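Local coordinates for inositol-1-monophosphatase (Nostoc sp., PDB 5ZHH), which probably catalyses the hydrolysis of inositol monophosphates to free inositol and inorganic phosphate, as the family of magnesium-dependent phosphatases to which it belongs does, at residues Ser66-Glu71 with Ser212-Val217; Glu81-Ile86 with Gly107-Gly112; Ser149-Ser154 with Gly250-Asn255; Cys176-Leu181 with Arg258-Val263. All coordinates share one frame; numbering follows the deposited sequence.

Contact 1: Ser66-Glu71 with Ser212-Val217; sequences SILAEE and SPWDVV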
# COMPACT_ATOMS: atom_id res chain seq x y z
N SER A 66 -33.75 11.55 2.00
CA SER A 66 -34.31 10.26 1.63
C SER A 66 -33.22 9.37 1.03
O SER A 66 -32.21 9.86 0.52
CB SER A 66 -35.45 10.42 0.62
OG SER A 66 -36.62 10.96 1.24
N ILE A 67 -33.44 8.06 1.11
CA ILE A 67 -32.47 7.06 0.67
C ILE A 67 -33.09 6.16 -0.40
O ILE A 67 -34.25 5.75 -0.27
CB ILE A 67 -31.97 6.20 1.84
CG1 ILE A 67 -31.43 7.07 2.98
CG2 ILE A 67 -30.91 5.21 1.36
CD1 ILE A 67 -30.28 7.94 2.58
N LEU A 68 -32.34 5.89 -1.46
CA LEU A 68 -32.66 4.87 -2.45
C LEU A 68 -31.58 3.79 -2.43
O LEU A 68 -30.40 4.09 -2.62
CB LEU A 68 -32.81 5.46 -3.85
CG LEU A 68 -33.23 4.43 -4.91
CD1 LEU A 68 -34.62 3.88 -4.64
CD2 LEU A 68 -33.16 5.06 -6.29
N ALA A 69 -31.99 2.53 -2.25
CA ALA A 69 -31.06 1.41 -2.30
C ALA A 69 -31.80 0.15 -2.71
O ALA A 69 -33.02 0.04 -2.53
CB ALA A 69 -30.34 1.20 -0.96
N GLU A 70 -31.06 -0.81 -3.25
CA GLU A 70 -31.69 -2.04 -3.73
C GLU A 70 -32.29 -2.85 -2.59
O GLU A 70 -33.45 -3.27 -2.65
CB GLU A 70 -30.68 -2.89 -4.52
CG GLU A 70 -31.25 -4.20 -5.03
CD GLU A 70 -30.28 -4.95 -5.93
OE1 GLU A 70 -29.06 -4.75 -5.79
OE2 GLU A 70 -30.75 -5.73 -6.79
N GLU A 71 -31.50 -3.10 -1.54
CA GLU A 71 -31.95 -4.00 -0.48
C GLU A 71 -32.91 -3.31 0.48
O GLU A 71 -34.04 -3.76 0.67
CB GLU A 71 -30.73 -4.56 0.27
CG GLU A 71 -31.11 -5.57 1.34
CD GLU A 71 -31.91 -6.74 0.77
OE1 GLU A 71 -31.46 -7.33 -0.26
OE2 GLU A 71 -33.02 -7.04 1.32
N SER A 212 -29.07 0.35 -12.77
CA SER A 212 -29.91 0.90 -11.72
C SER A 212 -29.35 2.23 -11.23
O SER A 212 -28.16 2.51 -11.40
CB SER A 212 -29.99 -0.08 -10.54
OG SER A 212 -30.59 -1.30 -10.95
N PRO A 213 -30.18 3.08 -10.62
CA PRO A 213 -29.69 4.40 -10.20
C PRO A 213 -28.50 4.33 -9.27
O PRO A 213 -27.53 5.08 -9.45
CB PRO A 213 -30.91 5.02 -9.50
CG PRO A 213 -32.08 4.34 -10.13
CD PRO A 213 -31.63 2.93 -10.40
N TRP A 214 -28.51 3.42 -8.29
CA TRP A 214 -27.40 3.36 -7.35
C TRP A 214 -26.11 2.93 -8.02
O TRP A 214 -25.03 3.18 -7.48
CB TRP A 214 -27.74 2.40 -6.20
CG TRP A 214 -28.37 1.13 -6.66
CD1 TRP A 214 -27.73 0.01 -7.09
CD2 TRP A 214 -29.77 0.85 -6.72
NE1 TRP A 214 -28.65 -0.96 -7.43
CE2 TRP A 214 -29.91 -0.47 -7.20
CE3 TRP A 214 -30.92 1.58 -6.41
CZ2 TRP A 214 -31.15 -1.06 -7.39
CZ3 TRP A 214 -32.15 0.99 -6.59
CH2 TRP A 214 -32.26 -0.32 -7.08
N ASP A 215 -26.18 2.32 -9.21
CA ASP A 215 -24.97 1.97 -9.95
C ASP A 215 -24.28 3.19 -10.55
O ASP A 215 -23.06 3.15 -10.78
CB ASP A 215 -25.27 0.99 -11.09
CG ASP A 215 -25.77 -0.38 -10.61
OD1 ASP A 215 -25.37 -0.83 -9.51
OD2 ASP A 215 -26.52 -1.02 -11.39
N VAL A 216 -25.02 4.25 -10.87
CA VAL A 216 -24.49 5.28 -11.76
C VAL A 216 -24.50 6.69 -11.18
O VAL A 216 -23.74 7.54 -11.68
CB VAL A 216 -25.23 5.27 -13.12
CG1 VAL A 216 -25.12 3.90 -13.79
CG2 VAL A 216 -26.69 5.66 -12.95
N VAL A 217 -25.31 6.99 -10.16
CA VAL A 217 -25.48 8.38 -9.75
C VAL A 217 -24.15 8.99 -9.32
O VAL A 217 -23.77 10.07 -9.77
CB VAL A 217 -26.54 8.48 -8.63
CG1 VAL A 217 -26.46 9.84 -7.93
CG2 VAL A 217 -27.93 8.28 -9.21
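The indole of Trp-214, at the start of helix 213-225, packs against the end of strand 66-69 and the turn into Glu-70. Over one face of the ring run Ala-69 C and Glu-70 N, each displaced toward the rim. Glu-70 contributes carbon rather than charge here: its CB lies 3.4 Å from Trp-214 CZ2, and the extended chain crosses the indole at about a right angle, bringing OE1 no closer to Trp-214 NE1 than 4.1 Å. Leu-68 comes from another direction. Its CG sits in the ring plane at the six-membered edge, 4.0 Å from Trp-214 CE3, while its CD2 reaches past to Pro-213 CB at 3.9 Å. A branched aliphatic chain suits this place because it fills the angle between ring edge and proline. The opposite indole face is backed by Ser-212 CB. Trp-214 holds CG between the backbone N and the carbonyl carbon (chi1 44°), which turns the indole back over Ser-212 and against the strand. With an alanine here, Leu-68 and the CB of Glu-70 would probably lose their common surface, and a gap would open between strand end and helix start. Next in sequence, Asp-215 approaches Asp-87 and Asp-90; this carboxylate cluster beside the Trp-Asp signature is consistent with the metal-dependent active site of the inositol monophosphatase fold.

Contact 2: Glu81-Ile86 with Gly107-Gly112; sequences EYLWAI and GLLING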
# COMPACT_ATOMS: atom_id res chain seq x y z
N GLU A 81 -36.24 16.60 -2.01
CA GLU A 81 -35.16 17.36 -2.64
C GLU A 81 -33.84 16.60 -2.58
O GLU A 81 -33.06 16.63 -3.53
CB GLU A 81 -35.03 18.72 -1.96
CG GLU A 81 -33.89 19.57 -2.49
CD GLU A 81 -33.76 20.89 -1.76
OE1 GLU A 81 -34.31 21.03 -0.65
OE2 GLU A 81 -33.12 21.81 -2.32
N TYR A 82 -33.59 15.90 -1.48
CA TYR A 82 -32.35 15.15 -1.28
C TYR A 82 -32.64 13.66 -1.29
O TYR A 82 -33.40 13.17 -0.45
CB TYR A 82 -31.67 15.57 0.02
CG TYR A 82 -31.29 17.02 0.06
CD1 TYR A 82 -30.26 17.51 -0.74
CD2 TYR A 82 -31.95 17.91 0.90
CE1 TYR A 82 -29.91 18.84 -0.71
CE2 TYR A 82 -31.60 19.25 0.93
CZ TYR A 82 -30.58 19.71 0.13
OH TYR A 82 -30.22 21.04 0.15
N LEU A 83 -32.02 12.94 -2.22
CA LEU A 83 -32.21 11.50 -2.35
C LEU A 83 -30.84 10.87 -2.58
O LEU A 83 -30.20 11.14 -3.59
CB LEU A 83 -33.16 11.16 -3.51
CG LEU A 83 -33.41 9.66 -3.72
CD1 LEU A 83 -34.08 9.07 -2.49
CD2 LEU A 83 -34.27 9.42 -4.97
N TRP A 84 -30.42 10.03 -1.64
CA TRP A 84 -29.14 9.33 -1.74
C TRP A 84 -29.35 8.01 -2.47
O TRP A 84 -30.26 7.24 -2.12
CB TRP A 84 -28.54 9.08 -0.36
CG TRP A 84 -28.07 10.31 0.34
CD1 TRP A 84 -28.80 11.10 1.17
CD2 TRP A 84 -26.75 10.88 0.30
NE1 TRP A 84 -28.04 12.14 1.64
CE2 TRP A 84 -26.78 12.03 1.11
CE3 TRP A 84 -25.57 10.55 -0.37
CZ2 TRP A 84 -25.66 12.85 1.29
CZ3 TRP A 84 -24.45 11.36 -0.18
CH2 TRP A 84 -24.51 12.50 0.64
N ALA A 85 -28.54 7.76 -3.49
CA ALA A 85 -28.58 6.52 -4.26
C ALA A 85 -27.35 5.71 -3.85
O ALA A 85 -26.22 6.07 -4.21
CB ALA A 85 -28.60 6.80 -5.76
N ILE A 86 -27.58 4.63 -3.10
CA ILE A 86 -26.53 3.89 -2.40
C ILE A 86 -26.39 2.50 -3.01
O ILE A 86 -27.38 1.76 -3.08
CB ILE A 86 -26.86 3.76 -0.90
CG1 ILE A 86 -26.94 5.12 -0.22
CG2 ILE A 86 -25.83 2.87 -0.22
CD1 ILE A 86 -25.86 6.04 -0.63
N GLY A 107 -24.07 8.17 -4.04
CA GLY A 107 -24.39 9.34 -4.82
C GLY A 107 -25.57 10.08 -4.23
O GLY A 107 -26.45 9.48 -3.60
N LEU A 108 -25.58 11.39 -4.42
CA LEU A 108 -26.67 12.23 -3.94
C LEU A 108 -27.34 12.89 -5.13
O LEU A 108 -26.67 13.57 -5.92
CB LEU A 108 -26.18 13.28 -2.94
CG LEU A 108 -27.26 14.31 -2.55
CD1 LEU A 108 -28.43 13.62 -1.85
CD2 LEU A 108 -26.68 15.41 -1.66
N LEU A 109 -28.65 12.68 -5.25
CA LEU A 109 -29.49 13.38 -6.22
C LEU A 109 -30.13 14.58 -5.53
O LEU A 109 -30.75 14.44 -4.47
CB LEU A 109 -30.58 12.46 -6.77
CG LEU A 109 -30.19 11.19 -7.54
CD1 LEU A 109 -31.33 10.18 -7.50
CD2 LEU A 109 -29.82 11.53 -8.98
N ILE A 110 -29.96 15.76 -6.12
CA ILE A 110 -30.62 16.97 -5.66
C ILE A 110 -31.65 17.34 -6.73
O ILE A 110 -31.29 17.66 -7.87
CB ILE A 110 -29.63 18.11 -5.39
CG1 ILE A 110 -28.63 17.66 -4.32
CG2 ILE A 110 -30.38 19.37 -4.96
CD1 ILE A 110 -27.57 18.69 -3.98
N ASN A 111 -32.93 17.25 -6.36
CA ASN A 111 -34.03 17.43 -7.29
C ASN A 111 -33.87 16.50 -8.49
O ASN A 111 -34.10 16.88 -9.64
CB ASN A 111 -34.15 18.89 -7.73
CG ASN A 111 -34.47 19.82 -6.56
OD1 ASN A 111 -35.30 19.52 -5.71
ND2 ASN A 111 -33.77 20.95 -6.51
N GLY A 112 -33.46 15.26 -8.21
CA GLY A 112 -33.31 14.23 -9.22
C GLY A 112 -32.08 14.33 -10.09
O GLY A 112 -31.99 13.61 -11.09
O HOH W 1 -33.55 14.25 -5.53
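Trp-84 and Leu-108 face each other in a non-hydrogen-bonded pair, and the indole lies over the leucine. The tryptophan CB stands 3.9 Å from Gly-107 O. The pyrrole half receives Leu-108 CD1 squarely over its face, a CH-pi contact 3.7 Å from the centroid of the five-membered ring of Trp-84 and only 6° off its normal. Leu-108 brings this methyl there with CG anti to its backbone N (chi1 172°). The indole N-H, NE1, bonds to His-65. Along the six-membered ring of Trp-84, CE3 lies 3.5 Å from Gly-107 O, CZ3 rests 3.8 Å from Leu-108 CB, CZ2 meets the second leucine methyl, CD2, and CH2 at the tip is 4.0 Å from Leu-108 CB. A serine here would probably leave His-65 without that donor and the leucine methyls without their aromatic cover. The two strands, 82-90 and 103-110, are antiparallel neighbours in the large mixed sheet of the phosphatase fold, and the first runs on into the family's Asp-Pro-Leu-Asp-Gly-Thr signature. Tyr-82 and Ile-110 share the face with Trp-84 and Leu-108, under helix 3-25; Leu-83 and Leu-109 lie side by side on the other. Between these last two the backbone bonds in both directions, Leu-109 N to Leu-83 O at 2.7 Å. Beyond the strand end, Asn-111 N bonds Glu-81 O at 2.9 Å.

Contact 3: Ser149-Ser154 with Gly250-Asn255; sequences SELSKS and GSIHDN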
# COMPACT_ATOMS: atom_id res chain seq x y z
N SER A 149 -9.84 11.35 -29.25
CA SER A 149 -10.85 11.92 -30.12
C SER A 149 -11.30 10.98 -31.24
O SER A 149 -12.35 11.25 -31.84
CB SER A 149 -10.34 13.23 -30.74
OG SER A 149 -9.12 13.06 -31.44
N GLU A 150 -10.55 9.93 -31.55
CA GLU A 150 -10.90 8.99 -32.61
C GLU A 150 -11.38 7.68 -31.99
O GLU A 150 -10.73 7.13 -31.10
CB GLU A 150 -9.70 8.72 -33.52
CG GLU A 150 -9.16 9.96 -34.20
CD GLU A 150 -7.89 9.67 -34.96
OE1 GLU A 150 -7.86 8.66 -35.71
OE2 GLU A 150 -6.90 10.42 -34.79
N LEU A 151 -12.50 7.17 -32.51
CA LEU A 151 -13.02 5.90 -32.01
C LEU A 151 -12.03 4.76 -32.23
O LEU A 151 -11.85 3.91 -31.36
CB LEU A 151 -14.37 5.60 -32.67
CG LEU A 151 -15.39 4.74 -31.94
CD1 LEU A 151 -15.57 5.17 -30.50
CD2 LEU A 151 -16.72 4.79 -32.69
N SER A 152 -11.35 4.76 -33.39
CA SER A 152 -10.36 3.72 -33.67
C SER A 152 -9.20 3.71 -32.69
O SER A 152 -8.48 2.70 -32.61
CB SER A 152 -9.83 3.88 -35.10
OG SER A 152 -9.05 5.05 -35.22
N LYS A 153 -8.98 4.79 -31.96
CA LYS A 153 -7.88 4.85 -31.00
C LYS A 153 -8.38 4.75 -29.56
O LYS A 153 -7.61 4.99 -28.63
CB LYS A 153 -7.06 6.12 -31.19
CG LYS A 153 -6.41 6.21 -32.56
CD LYS A 153 -5.82 7.59 -32.81
CE LYS A 153 -5.20 7.66 -34.20
NZ LYS A 153 -4.21 6.57 -34.41
N SER A 154 -9.64 4.41 -29.37
CA SER A 154 -10.28 4.45 -28.06
C SER A 154 -10.26 3.09 -27.40
O SER A 154 -10.16 2.05 -28.06
CB SER A 154 -11.72 4.94 -28.19
OG SER A 154 -11.79 6.28 -28.64
N GLY A 250 -16.21 12.93 -23.65
CA GLY A 250 -16.74 14.12 -24.29
C GLY A 250 -16.26 14.30 -25.72
O GLY A 250 -16.99 14.83 -26.56
N SER A 251 -15.01 13.92 -25.99
CA SER A 251 -14.45 14.07 -27.34
C SER A 251 -14.90 12.96 -28.29
O SER A 251 -15.08 13.23 -29.48
CB SER A 251 -12.93 14.14 -27.27
OG SER A 251 -12.52 15.17 -26.37
N ILE A 252 -15.08 11.73 -27.81
CA ILE A 252 -15.59 10.66 -28.68
C ILE A 252 -17.10 10.48 -28.51
O ILE A 252 -17.66 9.52 -29.05
CB ILE A 252 -14.87 9.32 -28.47
CG1 ILE A 252 -15.05 8.81 -27.03
CG2 ILE A 252 -13.40 9.40 -28.89
CD1 ILE A 252 -14.77 7.32 -26.90
N HIS A 253 -17.76 11.36 -27.76
CA HIS A 253 -19.16 11.13 -27.43
C HIS A 253 -20.03 11.01 -28.68
O HIS A 253 -20.82 10.07 -28.81
CB HIS A 253 -19.69 12.25 -26.53
CG HIS A 253 -20.87 11.84 -25.71
ND1 HIS A 253 -20.74 11.26 -24.47
CD2 HIS A 253 -22.20 11.85 -25.99
CE1 HIS A 253 -21.94 10.97 -23.99
NE2 HIS A 253 -22.84 11.31 -24.90
N ASP A 254 -19.88 11.95 -29.61
CA ASP A 254 -20.70 11.91 -30.82
C ASP A 254 -20.37 10.69 -31.68
O ASP A 254 -21.25 10.12 -32.31
CB ASP A 254 -20.52 13.20 -31.63
CG ASP A 254 -19.07 13.45 -32.02
OD1 ASP A 254 -18.16 12.94 -31.32
OD2 ASP A 254 -18.84 14.18 -33.02
N ASN A 255 -19.09 10.30 -31.72
CA ASN A 255 -18.69 9.15 -32.52
C ASN A 255 -19.25 7.86 -31.94
O ASN A 255 -19.76 7.00 -32.66
CB ASN A 255 -17.17 9.07 -32.62
CG ASN A 255 -16.55 10.32 -33.22
OD1 ASN A 255 -15.60 10.87 -32.67
ND2 ASN A 255 -17.07 10.77 -34.36
O HOH W 2 -13.69 13.61 -32.20
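Ile-252 pushes its two aliphatic branches against the loop 149-154. Its CG1 occupies the position between the backbone N and the carbonyl carbon (chi1 61°), which puts CG2 beside the backbone N, so that CG2 and, through CG1, CD1 both face the loop. CG2 abuts the backbone of Ser-149, 3.5 Å from Ser-149 C, while CD1 passes on to Ser-154, 3.6 Å from its OG. That hydroxyl is thus flanked by methyls, and its polar need is met within its own loop: Ser-154 OG donates to Glu-150 O at 2.8 Å, coming from above the carbonyl plane. Lys-153 N reaches Glu-150 O from the opposite face, so one carbonyl ties together the turn around the short 3-10 segment 151-152. A serine suits the site, being small enough to sit under the isoleucine and able to close the turn. The contact joins this loop, which leads into strand 156-158 of the five-stranded sheet, to the beginning of helix 253-261, where Ile-252 holds the N-cap position. Leu-151 has a chi1 of -153°, with CG roughly anti to its backbone N; from there CD2 reaches the backbone carbonyl of Asn-255, 3.8 Å from its O, and CD1 lies 4.3 Å from Ile-252 CD1. Ser-251 CB faces Ser-149 CB at 4.4 Å, and a water lies between the carbonyl oxygens of Ser-149 and Ser-251, within hydrogen-bonding distance of both.

Contact 4: Cys176-Leu181 with Arg258-Val263; sequences CHLTHL and RALMQV
The imidazole of His-177 presents an edge to the C-terminal end of helix 253-261. In its plane lie Ala-259 O, 3.3 Å from His-177 CD2, and a water molecule 3.2 Å from His-177 NE2; the same water donates to Gln-262 OE1. One face of the ring carries Leu-181 CD1, 3.6 Å above it and offset toward the rim, from one turn further along the same helix. Gln-262 O comes obliquely to within 3.5 Å of His-177 NE2, at an angle too poor for a hydrogen bond, and Val-263 CG2 lies 4.1 Å from His-177 CD2. The ring gets there because CG stands anti to the backbone N (chi1 -173°), extending the side chain across the gap between helices. A flat residue with a polar edge suits a place where carbonyls and a water meet methyl groups. Deeper in, the contact is aliphatic. Ala-259 CB, too short to hold the helices apart, takes Leu-178 CD1 at 4.0 Å and also touches Leu-181 CD1, while the side chains of Leu-178 and Leu-260 cross at about a right angle, touching through their CD2 methyls. Both leucines also touch Trp-207 of strand 205-208. The back of helix 172-181 faces a second subunit, where Arg-165 of that neighbour bonds His-180 O. This is helix-on-helix packing over the smaller sheet, in an outer helical layer of the phosphatase's alternating alpha and beta sandwich.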
# COMPACT_ATOMS: atom_id res chain seq x y z
N CYS A 176 -19.91 -6.50 -30.00
CA CYS A 176 -19.17 -6.92 -31.19
C CYS A 176 -18.88 -5.74 -32.10
O CYS A 176 -17.75 -5.60 -32.60
CB CYS A 176 -19.96 -8.00 -31.94
SG CYS A 176 -20.26 -9.49 -30.98
N HIS A 177 -19.87 -4.87 -32.32
CA HIS A 177 -19.68 -3.71 -33.19
C HIS A 177 -18.57 -2.80 -32.67
O HIS A 177 -17.66 -2.41 -33.42
CB HIS A 177 -21.02 -2.95 -33.29
CG HIS A 177 -21.02 -1.82 -34.27
ND1 HIS A 177 -20.48 -1.93 -35.54
CD2 HIS A 177 -21.55 -0.58 -34.19
CE1 HIS A 177 -20.66 -0.79 -36.18
NE2 HIS A 177 -21.30 0.05 -35.39
N LEU A 178 -18.59 -2.47 -31.38
CA LEU A 178 -17.56 -1.57 -30.87
C LEU A 178 -16.20 -2.26 -30.74
O LEU A 178 -15.16 -1.59 -30.86
CB LEU A 178 -17.98 -0.96 -29.54
CG LEU A 178 -18.77 0.36 -29.65
CD1 LEU A 178 -18.05 1.33 -30.60
CD2 LEU A 178 -20.20 0.13 -30.12
N THR A 179 -16.17 -3.55 -30.53
CA THR A 179 -14.91 -4.27 -30.46
C THR A 179 -14.20 -4.23 -31.81
O THR A 179 -13.02 -4.27 -31.88
CB THR A 179 -15.07 -5.70 -29.92
OG1 THR A 179 -15.60 -5.66 -28.61
CG2 THR A 179 -13.80 -6.42 -29.87
N HIS A 180 -14.98 -4.14 -32.87
CA HIS A 180 -14.42 -4.03 -34.21
C HIS A 180 -13.94 -2.63 -34.52
O HIS A 180 -12.99 -2.47 -35.18
CB HIS A 180 -15.46 -4.38 -35.22
CG HIS A 180 -15.20 -5.67 -35.91
ND1 HIS A 180 -15.43 -5.85 -37.25
CD2 HIS A 180 -14.76 -6.84 -35.44
CE1 HIS A 180 -15.12 -7.08 -37.58
NE2 HIS A 180 -14.69 -7.70 -36.50
N LEU A 181 -14.63 -1.62 -34.03
CA LEU A 181 -14.30 -0.24 -34.29
C LEU A 181 -13.30 0.44 -33.35
O LEU A 181 -12.94 1.54 -33.58
CB LEU A 181 -15.54 0.58 -34.26
CG LEU A 181 -16.59 0.23 -35.25
CD1 LEU A 181 -17.77 1.07 -34.96
CD2 LEU A 181 -16.02 0.58 -36.59
N ARG A 258 -23.04 7.70 -32.49
CA ARG A 258 -23.34 7.29 -33.86
C ARG A 258 -23.20 5.78 -34.03
O ARG A 258 -24.06 5.12 -34.62
CB ARG A 258 -22.43 8.02 -34.86
CG ARG A 258 -22.61 7.48 -36.29
CD ARG A 258 -21.74 8.20 -37.33
NE ARG A 258 -20.34 7.79 -37.32
CZ ARG A 258 -19.85 6.78 -38.03
NH1 ARG A 258 -20.65 6.04 -38.78
NH2 ARG A 258 -18.55 6.50 -37.96
N ALA A 259 -22.11 5.20 -33.50
CA ALA A 259 -21.92 3.76 -33.60
C ALA A 259 -23.06 3.01 -32.91
O ALA A 259 -23.55 2.00 -33.44
CB ALA A 259 -20.58 3.36 -32.99
N LEU A 260 -23.51 3.51 -31.76
CA LEU A 260 -24.64 2.88 -31.06
C LEU A 260 -25.94 3.01 -31.85
O LEU A 260 -26.83 2.15 -31.72
CB LEU A 260 -24.77 3.49 -29.66
CG LEU A 260 -23.61 3.11 -28.73
CD1 LEU A 260 -23.67 3.87 -27.39
CD2 LEU A 260 -23.57 1.60 -28.49
N MET A 261 -26.10 4.08 -32.64
CA MET A 261 -27.28 4.25 -33.48
C MET A 261 -27.22 3.42 -34.75
O MET A 261 -28.21 3.40 -35.50
CB MET A 261 -27.45 5.72 -33.88
CG MET A 261 -27.73 6.68 -32.72
SD MET A 261 -29.23 6.25 -31.82
CE MET A 261 -28.59 5.22 -30.49
N GLN A 262 -26.10 2.77 -35.03
CA GLN A 262 -25.90 2.06 -36.29
C GLN A 262 -25.38 0.66 -36.02
O GLN A 262 -24.50 0.15 -36.73
CB GLN A 262 -24.94 2.83 -37.19
CG GLN A 262 -25.39 4.27 -37.48
CD GLN A 262 -24.39 5.04 -38.30
OE1 GLN A 262 -23.20 4.72 -38.31
NE2 GLN A 262 -24.85 6.08 -38.99
N VAL A 263 -25.91 0.01 -34.99
CA VAL A 263 -25.43 -1.31 -34.59
C VAL A 263 -26.02 -2.36 -35.51
O VAL A 263 -27.25 -2.50 -35.57
CB VAL A 263 -25.77 -1.60 -33.12
CG1 VAL A 263 -25.34 -3.01 -32.75
CG2 VAL A 263 -25.09 -0.58 -32.21
O HOH W 3 -21.36 2.71 -37.21

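Contacts 1 and 2 belong to the larger sheet, contacts 3 and 4 to the region round helix 253-261, with about 29 to 33 Å between the centres of the two groups. Strands 66-69 and 82-90 are neighbours, and Trp-214 CB packs on Ile-86 O, so contact 2 lies directly beside contact 1. Contacts 3 and 4 meet where Leu-151 CD2 touches Ala-259 CB. Contact 1 is at the surface; the others are partly buried. Contact 2, strand to strand, bonds through backbone. The others pack side chains: strand to helix in contact 1, an indole against backbone, a leucine and the aliphatic part of a glutamate; loop to helix in 3, aliphatic branches; helix to helix in 4, methyls with an imidazole edge.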